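Local coordinates for protein 4-phosphoerythronate dehydrogenase (Lactobacillus jensenii, PDB 4PRK) that probably interconverts pyruvate and D-lactate with NAD(H), as a member of the D-isomer specific 2-hydroxyacid dehydrogenase family, at residues N146-L151 and K171-D176; G150-G155 and D200-H205; L204-L209 and G236-T241; A243-L248 and Y281-A286; G257-A262 and I291-S296. One frame throughout, in Å; residues are numbered along the deposited sequence.

In the fold
Contacts 1, 2 and 5 pair neighbouring parallel strands of one Rossmann-type sheet. Contacts 1 and 2 share Gly150 and Leu151, so strand 148-152 is held along its two edges. Contact 5 lies at the far edge of the same sheet, about 21 Å from contact 1 between centres. These three rest on backbone ladders, and contact 5 adds a carboxylate that binds the opposite loop. Contacts 3 and 4 have no hydrogen bonds between their segments. Contact 3 joins two loops that follow strands and is only partly buried. Contact 4 packs two helices over the strands of contact 5; its centre is far from that of the chain, yet four of its five touching residues are buried.

Contact 1: N146-L151 and K171-D176; sequences NKTIGL and KVLAYD
Strands 148-151 and 171-175 belong to one beta-alpha-beta unit, and Ile149 and Val172 are paired in their parallel ladder. Ile149 uses both of its backbone groups. Ile149 N donates to Lys171 O at 2.8 Å, and its O receives Leu173 N in a nearly straight bond (175° at the hydrogen). Leu151 repeats the pattern, with its N bound to Leu173 O and its O to Tyr175 N. The first rung is longer, 3.2 Å from Lys171 N to Lys147 O. Helix 155-167 links the two strands, as in a Rossmann fold, and lies against the face formed by Ile149, Leu151 and Val172. On that face Val172 spreads its methyls between two neighbours. Val172 CG1 stands anti to the backbone N (chi1 -179°) and comes within 4.1 Å of Leu151 CG. Val172 CG2 rests on Ile149 CG1 at 3.8 Å. Further along, Ala174 CB meets Leu151 CB at 3.9 Å. The other face carries Thr148, Lys171 and Leu173. Thr148 turns its methyl CG2 to Leu173 CD1, 3.9 Å away. Thr148 OG1 lies alongside the Lys171 chain, touching CD at 3.9 Å. Beyond CD that chain bends, and its end leads away from the strand pair.

Contact 2: G150-G155 and D200-H205; sequences GLIGVG and DIISLH
Ile152 O is gripped twice: by the backbone N of His205 at 2.8 Å, and by the hydroxyl of Thr206. The His205 N-H comes in tilted 28° from the carbonyl plane. Three more backbone bonds run back along the strands. Ile152 N donates to Ser203 O at 3.1 Å, Ser203 N to Gly150 O at 2.8 Å, and Gly150 N to Ile201 O at 2.7 Å. This is the parallel pairing of strand 148-152 with strand 201-204, two central strands of the sheet. The turn after Ile152 fits the GxGxxG pattern of Rossmann folds, consistent with a dinucleotide-binding loop. Gly153 has a positive phi of 87°, and any CB on it would collide with His205 O. The loop carbonyls pack against His205 CB: Gly153 O and Val154 O each lie 3.4 Å from it. His205 CD2 lies 4.1 Å from Leu151 CD2. The imidazole is also tied within its own strand end. Ser203 OG, anti to the backbone N (chi1 178°), meets His205 NE2 at 2.6 Å. An alanine here removes the ring, and would probably leave Ser203 OG without its mate and a gap beside Leu151 CD2. On the face of Ile152, Ile202 and Leu204, the side chains of Ile152 and Leu204 lie side by side, CG1 of Ile152 being 3.8 Å from CD2 of Leu204.

Contact 3: L204-L209 and G236-T241; sequences LHTPLL and GELVDT
Glu237 crosses the end of Leu208 at a slant, from CB to OE1. Glu237 CB sits against both methyls, 3.8 Å from Leu208 CD2 and a little more from CD1. CG and CD pass Leu208 CD2 at slightly longer range. The chain bends at chi2 (77°), and this bend brings the carboxylate back beside the same methyl. Glu237 OE1 ends 3.6 Å from Leu208 CD2, a van der Waals contact. The next residue, Leu238, enters more deeply. Leu238 CD1 touches Thr206 O at 3.6 Å and Leu204 CB at 4.2 Å. Leu238 CD2 faces Pro207 O and lies 4.2 Å from Leu208 CD1. Both segments are loops that follow neighbouring parallel strands, 201-204 and 229-232, so the contact joins two crossover connections just past the strand ends. A short 3-10 turn at 236-238 carries Glu237 and Leu238 to the facing loop. Val239 N closes this turn on Gly236 O at 3.0 Å. No hydrogen bond joins the two loops. The closest apolar touch is at the strand end, where Leu204 CD1 meets Val239 CG2 at 3.5 Å and the side chains cross at about a right angle.

Contact 4: A243-L248 and Y281-A286; sequences ALIEAL and YKKLAA
Apolar contacts between Ile245 and Leu284 carry most of this helix pair. Leu284 CD2 is set against three residues of helix 243-248: it is 3.8 Å from Ile245 CG1, 4.0 Å from Leu248 CD1, and more loosely 4.5 Å from Leu244 CD2. The Ile245 and Leu284 side chains cross at a slant. Leu248 meets Leu284 at about a right angle. A second kind of contact uses the carbon chain of Lys283. Ile245 CG1 stands beside the backbone N (chi1 -77°), which leaves CG2 anti to that N. Ile245 CG2 touches Lys283 CD at 4.0 Å, and Ile245 CD1 reaches Lys283 CB at 4.1 Å. Thus Ile245 uses its CG1 on Leu284 and its CG2 and CD1 on the Lys283 chain. Cutting Ile245 back to an alanine would probably open a gap beside Leu284 CD2 and let the Lys283 chain move more freely. Polar bonds between the segments are absent. Those nearby go elsewhere: Glu246 makes a salt bridge with Lys250, and Ala285 O accepts from Lys125 of the second subunit. The short helix axes stay 10.7 Å apart and cross at 32°. Both helices lie on the sheet, with Leu244 and Leu284 touching Leu258. The helices are held to each other here by apolar contact alone, and the exposed Lys283 lends its carbon chain to it.

Contact 5: G257-A262 and I291-S296; sequences GLDTLA and IVTPHS
Asp259 and the chain from Thr293 to Ser296 form the tight part of this contact. Asp259 CG is anti to the backbone N (chi1 -170°), which carries the carboxylate across to the facing loop. Asp259 OD1 accepts Ser296 N at 2.9 Å on its syn lone pair. It also receives the Thr293 hydroxyl, though the modelled 2.5 Å from OG1 to Asp259 OD1 is very short and doubtful. OD2 takes the N-H of Ala297, so both oxygens are engaged. An inverse gamma turn centred on Pro294 brings the loop round to this carboxylate. Before it, the strands pair in parallel: Leu258 N donates to Ile291 O at 2.9 Å, and Thr293 N to Leu258 O at 3.1 Å. Packing is looser beside the ladder. Leu261 CD1 touches Val292 CG1 at 4.1 Å, the two side chains crossing at about a right angle, and Leu258 CD1 is 4.4 Å from Val292 CG2. The more open side holds His295, which is partly exposed. The His295 and Thr260 side chains lie side by side, with His295 CD2 3.5 Å from Thr260 OG1; that hydroxyl bonds to Glu264. Strand 290-292 is the last of its sheet within the chain, joined to strand 255-258 through helix 279-285. That helix packs on Leu258, Leu261 and Val292, while helix 103-118 touches Ile291 and Thr293, and Ile121 and Phe124 of the second subunit lie nearby.

Contact 1: N146-L151 and K171-D176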
# COMPACT_ATOMS: atom_id res chain seq x y z
N ASN A 146 3.67 2.32 14.47
CA ASN A 146 4.24 1.72 15.69
C ASN A 146 3.23 0.91 16.49
O ASN A 146 3.56 0.39 17.52
CB ASN A 146 4.86 2.78 16.57
CG ASN A 146 6.07 3.41 15.92
OD1 ASN A 146 6.22 4.63 15.85
ND2 ASN A 146 6.93 2.57 15.44
N LYS A 147 2.02 0.80 15.99
CA LYS A 147 0.93 0.20 16.75
C LYS A 147 0.65 -1.18 16.23
O LYS A 147 0.92 -1.48 15.04
CB LYS A 147 -0.30 1.09 16.58
CG LYS A 147 -0.17 2.44 17.26
CD LYS A 147 -1.18 2.56 18.38
CE LYS A 147 -1.09 3.83 19.20
NZ LYS A 147 -0.37 3.52 20.45
N THR A 148 0.03 -1.99 17.08
CA THR A 148 -0.51 -3.28 16.73
C THR A 148 -2.02 -3.18 16.73
O THR A 148 -2.64 -2.67 17.68
CB THR A 148 -0.10 -4.36 17.75
OG1 THR A 148 1.30 -4.61 17.66
CG2 THR A 148 -0.79 -5.66 17.47
N ILE A 149 -2.63 -3.71 15.68
CA ILE A 149 -4.05 -3.68 15.52
C ILE A 149 -4.48 -5.09 15.80
O ILE A 149 -3.81 -6.05 15.38
CB ILE A 149 -4.46 -3.40 14.06
CG1 ILE A 149 -3.66 -2.23 13.48
CG2 ILE A 149 -5.94 -3.26 13.97
CD1 ILE A 149 -3.95 -0.84 14.08
N GLY A 150 -5.59 -5.22 16.51
CA GLY A 150 -6.13 -6.53 16.84
C GLY A 150 -7.56 -6.62 16.44
O GLY A 150 -8.41 -5.79 16.84
N LEU A 151 -7.83 -7.57 15.59
CA LEU A 151 -9.17 -7.76 15.05
C LEU A 151 -9.83 -9.00 15.67
O LEU A 151 -9.24 -10.06 15.66
CB LEU A 151 -9.09 -7.95 13.53
CG LEU A 151 -8.40 -6.87 12.69
CD1 LEU A 151 -8.63 -7.26 11.22
CD2 LEU A 151 -9.03 -5.54 12.92
N LYS A 171 1.25 -3.25 12.40
CA LYS A 171 1.17 -4.69 12.48
C LYS A 171 -0.26 -5.09 12.83
O LYS A 171 -0.81 -4.58 13.80
CB LYS A 171 2.15 -5.24 13.53
CG LYS A 171 2.08 -6.75 13.66
CD LYS A 171 2.53 -7.21 15.02
CE LYS A 171 3.88 -7.87 15.04
NZ LYS A 171 3.86 -8.91 16.13
N VAL A 172 -0.86 -5.99 12.07
CA VAL A 172 -2.23 -6.38 12.29
C VAL A 172 -2.33 -7.87 12.65
O VAL A 172 -1.84 -8.72 11.91
CB VAL A 172 -3.10 -6.13 11.04
CG1 VAL A 172 -4.57 -6.53 11.29
CG2 VAL A 172 -3.00 -4.70 10.63
N LEU A 173 -3.01 -8.16 13.75
CA LEU A 173 -3.29 -9.49 14.22
C LEU A 173 -4.77 -9.69 14.18
O LEU A 173 -5.52 -8.73 14.41
CB LEU A 173 -2.85 -9.67 15.69
CG LEU A 173 -1.38 -9.50 16.06
CD1 LEU A 173 -1.16 -9.50 17.54
CD2 LEU A 173 -0.56 -10.62 15.41
N ALA A 174 -5.21 -10.91 13.93
CA ALA A 174 -6.63 -11.20 13.95
C ALA A 174 -6.94 -12.56 14.56
O ALA A 174 -6.23 -13.53 14.28
CB ALA A 174 -7.17 -11.15 12.52
N TYR A 175 -8.00 -12.63 15.36
CA TYR A 175 -8.56 -13.89 15.86
C TYR A 175 -9.71 -14.26 14.96
O TYR A 175 -10.55 -13.44 14.66
CB TYR A 175 -9.07 -13.79 17.31
CG TYR A 175 -9.81 -15.09 17.70
CD1 TYR A 175 -9.12 -16.29 17.77
CD2 TYR A 175 -11.17 -15.12 17.91
CE1 TYR A 175 -9.76 -17.46 18.06
CE2 TYR A 175 -11.81 -16.29 18.23
CZ TYR A 175 -11.08 -17.45 18.31
OH TYR A 175 -11.68 -18.67 18.59
N ASP A 176 -9.76 -15.51 14.51
CA ASP A 176 -10.93 -15.96 13.77
C ASP A 176 -11.10 -17.48 13.86
O ASP A 176 -10.16 -18.17 14.18
CB ASP A 176 -10.86 -15.50 12.30
CG ASP A 176 -12.25 -15.42 11.63
OD1 ASP A 176 -13.22 -16.10 12.03
OD2 ASP A 176 -12.40 -14.67 10.67

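Contact 2: G150-G155 and D200-H205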
# COMPACT_ATOMS: atom_id res chain seq x y z
N GLY A 150 -5.59 -5.22 16.51
CA GLY A 150 -6.13 -6.53 16.84
C GLY A 150 -7.56 -6.62 16.44
O GLY A 150 -8.41 -5.79 16.84
N LEU A 151 -7.83 -7.57 15.59
CA LEU A 151 -9.17 -7.76 15.05
C LEU A 151 -9.83 -9.00 15.67
O LEU A 151 -9.24 -10.06 15.66
CB LEU A 151 -9.09 -7.95 13.53
CG LEU A 151 -8.40 -6.87 12.69
CD1 LEU A 151 -8.63 -7.26 11.22
CD2 LEU A 151 -9.03 -5.54 12.92
N ILE A 152 -11.06 -8.88 16.18
CA ILE A 152 -11.78 -10.04 16.72
C ILE A 152 -12.82 -10.43 15.72
O ILE A 152 -13.84 -9.78 15.62
CB ILE A 152 -12.48 -9.75 18.05
CG1 ILE A 152 -11.49 -9.15 19.07
CG2 ILE A 152 -13.05 -11.05 18.62
CD1 ILE A 152 -10.25 -9.99 19.25
N GLY A 153 -12.56 -11.46 14.94
CA GLY A 153 -13.31 -11.64 13.69
C GLY A 153 -12.65 -10.86 12.55
O GLY A 153 -12.00 -9.85 12.75
N VAL A 154 -12.80 -11.36 11.33
CA VAL A 154 -12.33 -10.65 10.13
C VAL A 154 -13.50 -10.37 9.18
O VAL A 154 -14.15 -9.31 9.30
CB VAL A 154 -11.22 -11.46 9.45
CG1 VAL A 154 -10.73 -10.73 8.20
CG2 VAL A 154 -10.09 -11.70 10.46
N GLY A 155 -13.85 -11.32 8.31
CA GLY A 155 -14.90 -11.06 7.32
C GLY A 155 -14.44 -10.01 6.30
O GLY A 155 -13.27 -9.52 6.32
N ASP A 200 -2.77 -2.65 20.42
CA ASP A 200 -3.01 -1.27 20.91
C ASP A 200 -4.34 -0.71 20.44
O ASP A 200 -4.86 0.24 21.04
CB ASP A 200 -1.92 -0.33 20.47
CG ASP A 200 -0.55 -0.85 20.78
OD1 ASP A 200 -0.27 -1.11 21.96
OD2 ASP A 200 0.24 -0.99 19.84
N ILE A 201 -4.86 -1.25 19.33
CA ILE A 201 -6.18 -0.87 18.80
C ILE A 201 -6.95 -2.12 18.45
O ILE A 201 -6.49 -2.93 17.65
CB ILE A 201 -6.10 -0.02 17.54
CG1 ILE A 201 -5.57 1.39 17.85
CG2 ILE A 201 -7.48 0.09 16.94
CD1 ILE A 201 -5.01 2.14 16.66
N ILE A 202 -8.09 -2.29 19.08
CA ILE A 202 -8.91 -3.50 18.91
C ILE A 202 -10.14 -3.13 18.15
O ILE A 202 -10.86 -2.23 18.55
CB ILE A 202 -9.37 -4.07 20.27
CG1 ILE A 202 -8.12 -4.57 21.01
CG2 ILE A 202 -10.34 -5.19 20.05
CD1 ILE A 202 -8.31 -5.01 22.44
N SER A 203 -10.42 -3.85 17.08
CA SER A 203 -11.61 -3.59 16.33
C SER A 203 -12.39 -4.85 16.17
O SER A 203 -11.81 -5.88 15.84
CB SER A 203 -11.30 -2.96 14.97
OG SER A 203 -12.52 -2.78 14.26
N LEU A 204 -13.73 -4.76 16.38
CA LEU A 204 -14.63 -5.96 16.40
C LEU A 204 -15.33 -6.26 15.08
O LEU A 204 -15.94 -5.37 14.47
CB LEU A 204 -15.68 -5.82 17.47
CG LEU A 204 -15.15 -5.42 18.85
CD1 LEU A 204 -16.29 -5.27 19.84
CD2 LEU A 204 -14.12 -6.43 19.36
N HIS A 205 -15.30 -7.53 14.67
CA HIS A 205 -15.86 -7.94 13.39
C HIS A 205 -16.47 -9.32 13.50
O HIS A 205 -16.29 -10.15 12.64
CB HIS A 205 -14.77 -7.85 12.31
CG HIS A 205 -14.23 -6.46 12.19
ND1 HIS A 205 -14.97 -5.44 11.65
CD2 HIS A 205 -13.12 -5.88 12.71
CE1 HIS A 205 -14.31 -4.30 11.77
NE2 HIS A 205 -13.18 -4.54 12.42

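Contact 3: L204-L209 and G236-T241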
# COMPACT_ATOMS: atom_id res chain seq x y z
N LEU A 204 -13.73 -4.76 16.38
CA LEU A 204 -14.63 -5.96 16.40
C LEU A 204 -15.33 -6.26 15.08
O LEU A 204 -15.94 -5.37 14.47
CB LEU A 204 -15.68 -5.82 17.47
CG LEU A 204 -15.15 -5.42 18.85
CD1 LEU A 204 -16.29 -5.27 19.84
CD2 LEU A 204 -14.12 -6.43 19.36
N HIS A 205 -15.30 -7.53 14.67
CA HIS A 205 -15.86 -7.94 13.39
C HIS A 205 -16.47 -9.32 13.50
O HIS A 205 -16.29 -10.15 12.64
CB HIS A 205 -14.77 -7.85 12.31
CG HIS A 205 -14.23 -6.46 12.19
ND1 HIS A 205 -14.97 -5.44 11.65
CD2 HIS A 205 -13.12 -5.88 12.71
CE1 HIS A 205 -14.31 -4.30 11.77
NE2 HIS A 205 -13.18 -4.54 12.42
N THR A 206 -17.26 -9.51 14.55
CA THR A 206 -17.78 -10.82 14.92
C THR A 206 -19.30 -10.73 14.78
O THR A 206 -19.89 -9.73 15.16
CB THR A 206 -17.37 -11.19 16.38
OG1 THR A 206 -15.99 -11.49 16.42
CG2 THR A 206 -18.11 -12.40 16.88
N PRO A 207 -19.93 -11.79 14.21
CA PRO A 207 -21.40 -11.79 14.15
C PRO A 207 -21.96 -11.88 15.53
O PRO A 207 -21.40 -12.56 16.37
CB PRO A 207 -21.73 -13.08 13.37
CG PRO A 207 -20.52 -13.91 13.48
CD PRO A 207 -19.35 -12.98 13.57
N LEU A 208 -23.05 -11.18 15.79
CA LEU A 208 -23.77 -11.32 17.05
C LEU A 208 -24.54 -12.60 17.01
O LEU A 208 -25.38 -12.80 16.15
CB LEU A 208 -24.75 -10.17 17.27
CG LEU A 208 -25.60 -10.37 18.52
CD1 LEU A 208 -24.69 -10.50 19.74
CD2 LEU A 208 -26.61 -9.24 18.71
N LEU A 209 -24.25 -13.46 17.96
CA LEU A 209 -24.93 -14.72 18.13
C LEU A 209 -25.11 -14.93 19.61
O LEU A 209 -24.55 -14.19 20.42
CB LEU A 209 -24.05 -15.84 17.60
CG LEU A 209 -23.55 -15.76 16.16
CD1 LEU A 209 -22.22 -16.47 16.08
CD2 LEU A 209 -24.55 -16.36 15.17
N GLY A 236 -23.59 -3.71 18.79
CA GLY A 236 -23.47 -3.23 20.16
C GLY A 236 -23.44 -4.34 21.21
O GLY A 236 -22.71 -4.26 22.20
N GLU A 237 -24.24 -5.38 21.00
CA GLU A 237 -24.42 -6.37 22.06
C GLU A 237 -23.19 -7.26 22.27
O GLU A 237 -23.16 -8.11 23.18
CB GLU A 237 -25.63 -7.25 21.76
CG GLU A 237 -26.97 -6.51 21.79
CD GLU A 237 -27.23 -5.67 20.55
OE1 GLU A 237 -26.44 -5.73 19.56
OE2 GLU A 237 -28.22 -4.92 20.61
N LEU A 238 -22.18 -7.07 21.44
CA LEU A 238 -20.93 -7.77 21.63
C LEU A 238 -20.20 -7.26 22.82
O LEU A 238 -19.36 -7.95 23.34
CB LEU A 238 -20.01 -7.56 20.44
CG LEU A 238 -20.49 -8.10 19.11
CD1 LEU A 238 -19.46 -7.66 18.08
CD2 LEU A 238 -20.62 -9.61 19.18
N VAL A 239 -20.49 -6.03 23.22
CA VAL A 239 -19.76 -5.34 24.26
C VAL A 239 -20.67 -5.06 25.44
O VAL A 239 -21.75 -4.53 25.26
CB VAL A 239 -19.23 -4.00 23.75
CG1 VAL A 239 -18.62 -3.21 24.90
CG2 VAL A 239 -18.21 -4.23 22.63
N ASP A 240 -20.22 -5.42 26.64
CA ASP A 240 -20.91 -5.10 27.88
C ASP A 240 -20.65 -3.63 28.19
O ASP A 240 -19.58 -3.30 28.74
CB ASP A 240 -20.36 -5.98 29.04
CG ASP A 240 -21.03 -5.70 30.41
OD1 ASP A 240 -21.44 -4.56 30.74
OD2 ASP A 240 -21.10 -6.64 31.18
N THR A 241 -21.63 -2.78 27.92
CA THR A 241 -21.48 -1.36 28.09
C THR A 241 -21.10 -0.84 29.45
O THR A 241 -20.33 0.11 29.58
CB THR A 241 -22.75 -0.67 27.70
OG1 THR A 241 -23.17 -1.15 26.41
CG2 THR A 241 -22.53 0.87 27.68

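Contact 4: A243-L248 and Y281-A286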
# COMPACT_ATOMS: atom_id res chain seq x y z
N ALA A 243 -19.36 -2.50 31.64
CA ALA A 243 -17.92 -2.84 31.80
C ALA A 243 -17.06 -1.91 30.99
O ALA A 243 -15.95 -1.61 31.41
CB ALA A 243 -17.61 -4.27 31.39
N LEU A 244 -17.58 -1.46 29.83
CA LEU A 244 -16.88 -0.51 28.97
C LEU A 244 -16.71 0.83 29.72
O LEU A 244 -15.60 1.37 29.84
CB LEU A 244 -17.64 -0.34 27.64
CG LEU A 244 -17.20 0.83 26.73
CD1 LEU A 244 -15.74 0.73 26.41
CD2 LEU A 244 -17.96 0.94 25.42
N ILE A 245 -17.82 1.33 30.25
CA ILE A 245 -17.85 2.61 30.95
C ILE A 245 -16.89 2.61 32.16
O ILE A 245 -16.09 3.51 32.35
CB ILE A 245 -19.31 2.90 31.39
CG1 ILE A 245 -20.11 3.38 30.19
CG2 ILE A 245 -19.34 3.96 32.45
CD1 ILE A 245 -21.57 3.63 30.45
N GLU A 246 -17.00 1.56 32.96
CA GLU A 246 -16.13 1.36 34.09
C GLU A 246 -14.65 1.31 33.70
O GLU A 246 -13.79 1.93 34.31
CB GLU A 246 -16.55 0.04 34.70
CG GLU A 246 -15.86 -0.27 35.99
CD GLU A 246 -16.48 -1.48 36.70
OE1 GLU A 246 -17.68 -1.79 36.43
OE2 GLU A 246 -15.75 -2.08 37.53
N ALA A 247 -14.35 0.52 32.68
CA ALA A 247 -12.99 0.42 32.19
C ALA A 247 -12.43 1.79 31.81
O ALA A 247 -11.30 2.11 32.14
CB ALA A 247 -12.95 -0.52 30.98
N LEU A 248 -13.24 2.61 31.12
CA LEU A 248 -12.81 3.94 30.71
C LEU A 248 -12.64 4.81 31.92
O LEU A 248 -11.63 5.52 32.05
CB LEU A 248 -13.83 4.60 29.76
CG LEU A 248 -13.81 4.07 28.32
CD1 LEU A 248 -15.17 4.18 27.67
CD2 LEU A 248 -12.74 4.78 27.50
N TYR A 281 -25.54 5.92 27.33
CA TYR A 281 -25.14 6.81 26.24
C TYR A 281 -24.65 8.15 26.76
O TYR A 281 -23.58 8.61 26.37
CB TYR A 281 -26.26 7.04 25.26
CG TYR A 281 -25.89 8.07 24.25
CD1 TYR A 281 -25.10 7.74 23.15
CD2 TYR A 281 -26.24 9.41 24.43
CE1 TYR A 281 -24.69 8.70 22.25
CE2 TYR A 281 -25.86 10.38 23.52
CZ TYR A 281 -25.08 10.01 22.42
OH TYR A 281 -24.68 10.91 21.48
N LYS A 282 -25.42 8.80 27.64
CA LYS A 282 -25.07 10.12 28.16
C LYS A 282 -23.68 10.13 28.84
O LYS A 282 -22.89 11.07 28.67
CB LYS A 282 -26.15 10.64 29.13
CG LYS A 282 -27.46 11.00 28.43
CD LYS A 282 -28.54 11.46 29.39
CE LYS A 282 -29.83 11.75 28.65
NZ LYS A 282 -30.96 12.29 29.50
N LYS A 283 -23.37 9.07 29.57
CA LYS A 283 -22.03 8.93 30.13
C LYS A 283 -21.00 8.90 29.01
O LYS A 283 -20.01 9.60 29.09
CB LYS A 283 -21.88 7.69 30.99
CG LYS A 283 -22.56 7.80 32.33
CD LYS A 283 -21.98 6.79 33.30
CE LYS A 283 -22.50 7.01 34.70
NZ LYS A 283 -22.75 5.71 35.40
N LEU A 284 -21.24 8.12 27.95
CA LEU A 284 -20.21 7.93 26.91
C LEU A 284 -19.94 9.22 26.14
O LEU A 284 -18.81 9.64 25.95
CB LEU A 284 -20.60 6.76 26.01
CG LEU A 284 -20.46 5.40 26.72
CD1 LEU A 284 -21.13 4.26 25.95
CD2 LEU A 284 -19.01 5.03 26.97
N ALA A 285 -21.04 9.89 25.82
CA ALA A 285 -21.05 11.10 25.03
C ALA A 285 -20.34 12.22 25.73
O ALA A 285 -19.84 13.13 25.09
CB ALA A 285 -22.49 11.50 24.75
N ALA A 286 -20.25 12.13 27.05
CA ALA A 286 -19.57 13.17 27.86
C ALA A 286 -18.07 12.96 27.95
O ALA A 286 -17.37 13.84 28.40
CB ALA A 286 -20.16 13.20 29.28

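Contact 5: G257-A262 and I291-S296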
# COMPACT_ATOMS: atom_id res chain seq x y z
N GLY A 257 -14.36 3.87 20.36
CA GLY A 257 -15.15 4.40 19.24
C GLY A 257 -16.27 3.40 18.92
O GLY A 257 -16.01 2.24 18.52
N LEU A 258 -17.51 3.84 19.12
CA LEU A 258 -18.65 2.94 19.00
C LEU A 258 -19.54 3.47 17.94
O LEU A 258 -19.95 4.62 18.03
CB LEU A 258 -19.42 2.85 20.32
CG LEU A 258 -18.53 2.69 21.58
CD1 LEU A 258 -19.31 2.94 22.84
CD2 LEU A 258 -17.90 1.32 21.67
N ASP A 259 -19.87 2.66 16.95
CA ASP A 259 -20.91 3.07 15.97
C ASP A 259 -22.22 2.38 16.30
O ASP A 259 -23.21 2.56 15.61
CB ASP A 259 -20.50 2.64 14.57
CG ASP A 259 -21.39 3.24 13.49
OD1 ASP A 259 -21.58 4.49 13.51
OD2 ASP A 259 -21.89 2.46 12.63
N THR A 260 -22.20 1.57 17.36
CA THR A 260 -23.31 0.73 17.74
C THR A 260 -23.17 0.45 19.22
O THR A 260 -22.04 0.41 19.69
CB THR A 260 -23.29 -0.59 17.01
OG1 THR A 260 -24.41 -1.36 17.42
CG2 THR A 260 -21.98 -1.38 17.29
N LEU A 261 -24.30 0.30 19.93
CA LEU A 261 -24.37 0.17 21.40
C LEU A 261 -25.53 -0.74 21.74
O LEU A 261 -26.54 -0.68 21.09
CB LEU A 261 -24.69 1.53 22.09
CG LEU A 261 -23.59 2.54 22.37
CD1 LEU A 261 -24.16 3.85 22.86
CD2 LEU A 261 -22.55 2.00 23.34
N ALA A 262 -25.39 -1.55 22.76
CA ALA A 262 -26.51 -2.33 23.29
C ALA A 262 -27.70 -1.43 23.61
O ALA A 262 -27.52 -0.33 24.15
CB ALA A 262 -26.08 -3.08 24.55
N ILE A 291 -15.82 8.25 21.02
CA ILE A 291 -16.69 8.68 19.95
C ILE A 291 -17.90 7.80 19.93
O ILE A 291 -17.76 6.59 20.05
CB ILE A 291 -16.00 8.58 18.57
CG1 ILE A 291 -15.01 9.69 18.36
CG2 ILE A 291 -16.99 8.67 17.43
CD1 ILE A 291 -14.18 9.48 17.09
N VAL A 292 -19.10 8.37 19.77
CA VAL A 292 -20.26 7.55 19.42
C VAL A 292 -20.92 8.15 18.21
O VAL A 292 -21.14 9.32 18.18
CB VAL A 292 -21.31 7.42 20.54
CG1 VAL A 292 -22.42 6.40 20.13
CG2 VAL A 292 -20.65 7.04 21.87
N THR A 293 -21.20 7.29 17.22
CA THR A 293 -21.94 7.63 16.04
C THR A 293 -23.17 6.75 15.97
O THR A 293 -23.16 5.62 16.49
CB THR A 293 -21.10 7.44 14.76
OG1 THR A 293 -20.37 6.20 14.81
CG2 THR A 293 -20.11 8.62 14.60
N PRO A 294 -24.23 7.24 15.32
CA PRO A 294 -25.50 6.54 15.27
C PRO A 294 -25.60 5.50 14.20
O PRO A 294 -26.36 5.68 13.25
CB PRO A 294 -26.50 7.67 15.00
CG PRO A 294 -25.72 8.71 14.30
CD PRO A 294 -24.27 8.47 14.55
N HIS A 295 -24.81 4.43 14.33
CA HIS A 295 -24.80 3.33 13.38
C HIS A 295 -24.73 3.88 11.95
O HIS A 295 -25.44 3.44 11.05
CB HIS A 295 -26.00 2.36 13.57
CG HIS A 295 -25.63 0.91 13.51
ND1 HIS A 295 -24.96 0.34 12.44
CD2 HIS A 295 -25.80 -0.10 14.41
CE1 HIS A 295 -24.72 -0.93 12.68
NE2 HIS A 295 -25.22 -1.23 13.87
N SER A 296 -23.83 4.83 11.72
CA SER A 296 -23.68 5.37 10.42
C SER A 296 -22.39 4.91 9.71
O SER A 296 -21.95 5.54 8.69
CB SER A 296 -23.75 6.90 10.54
OG SER A 296 -22.71 7.46 11.38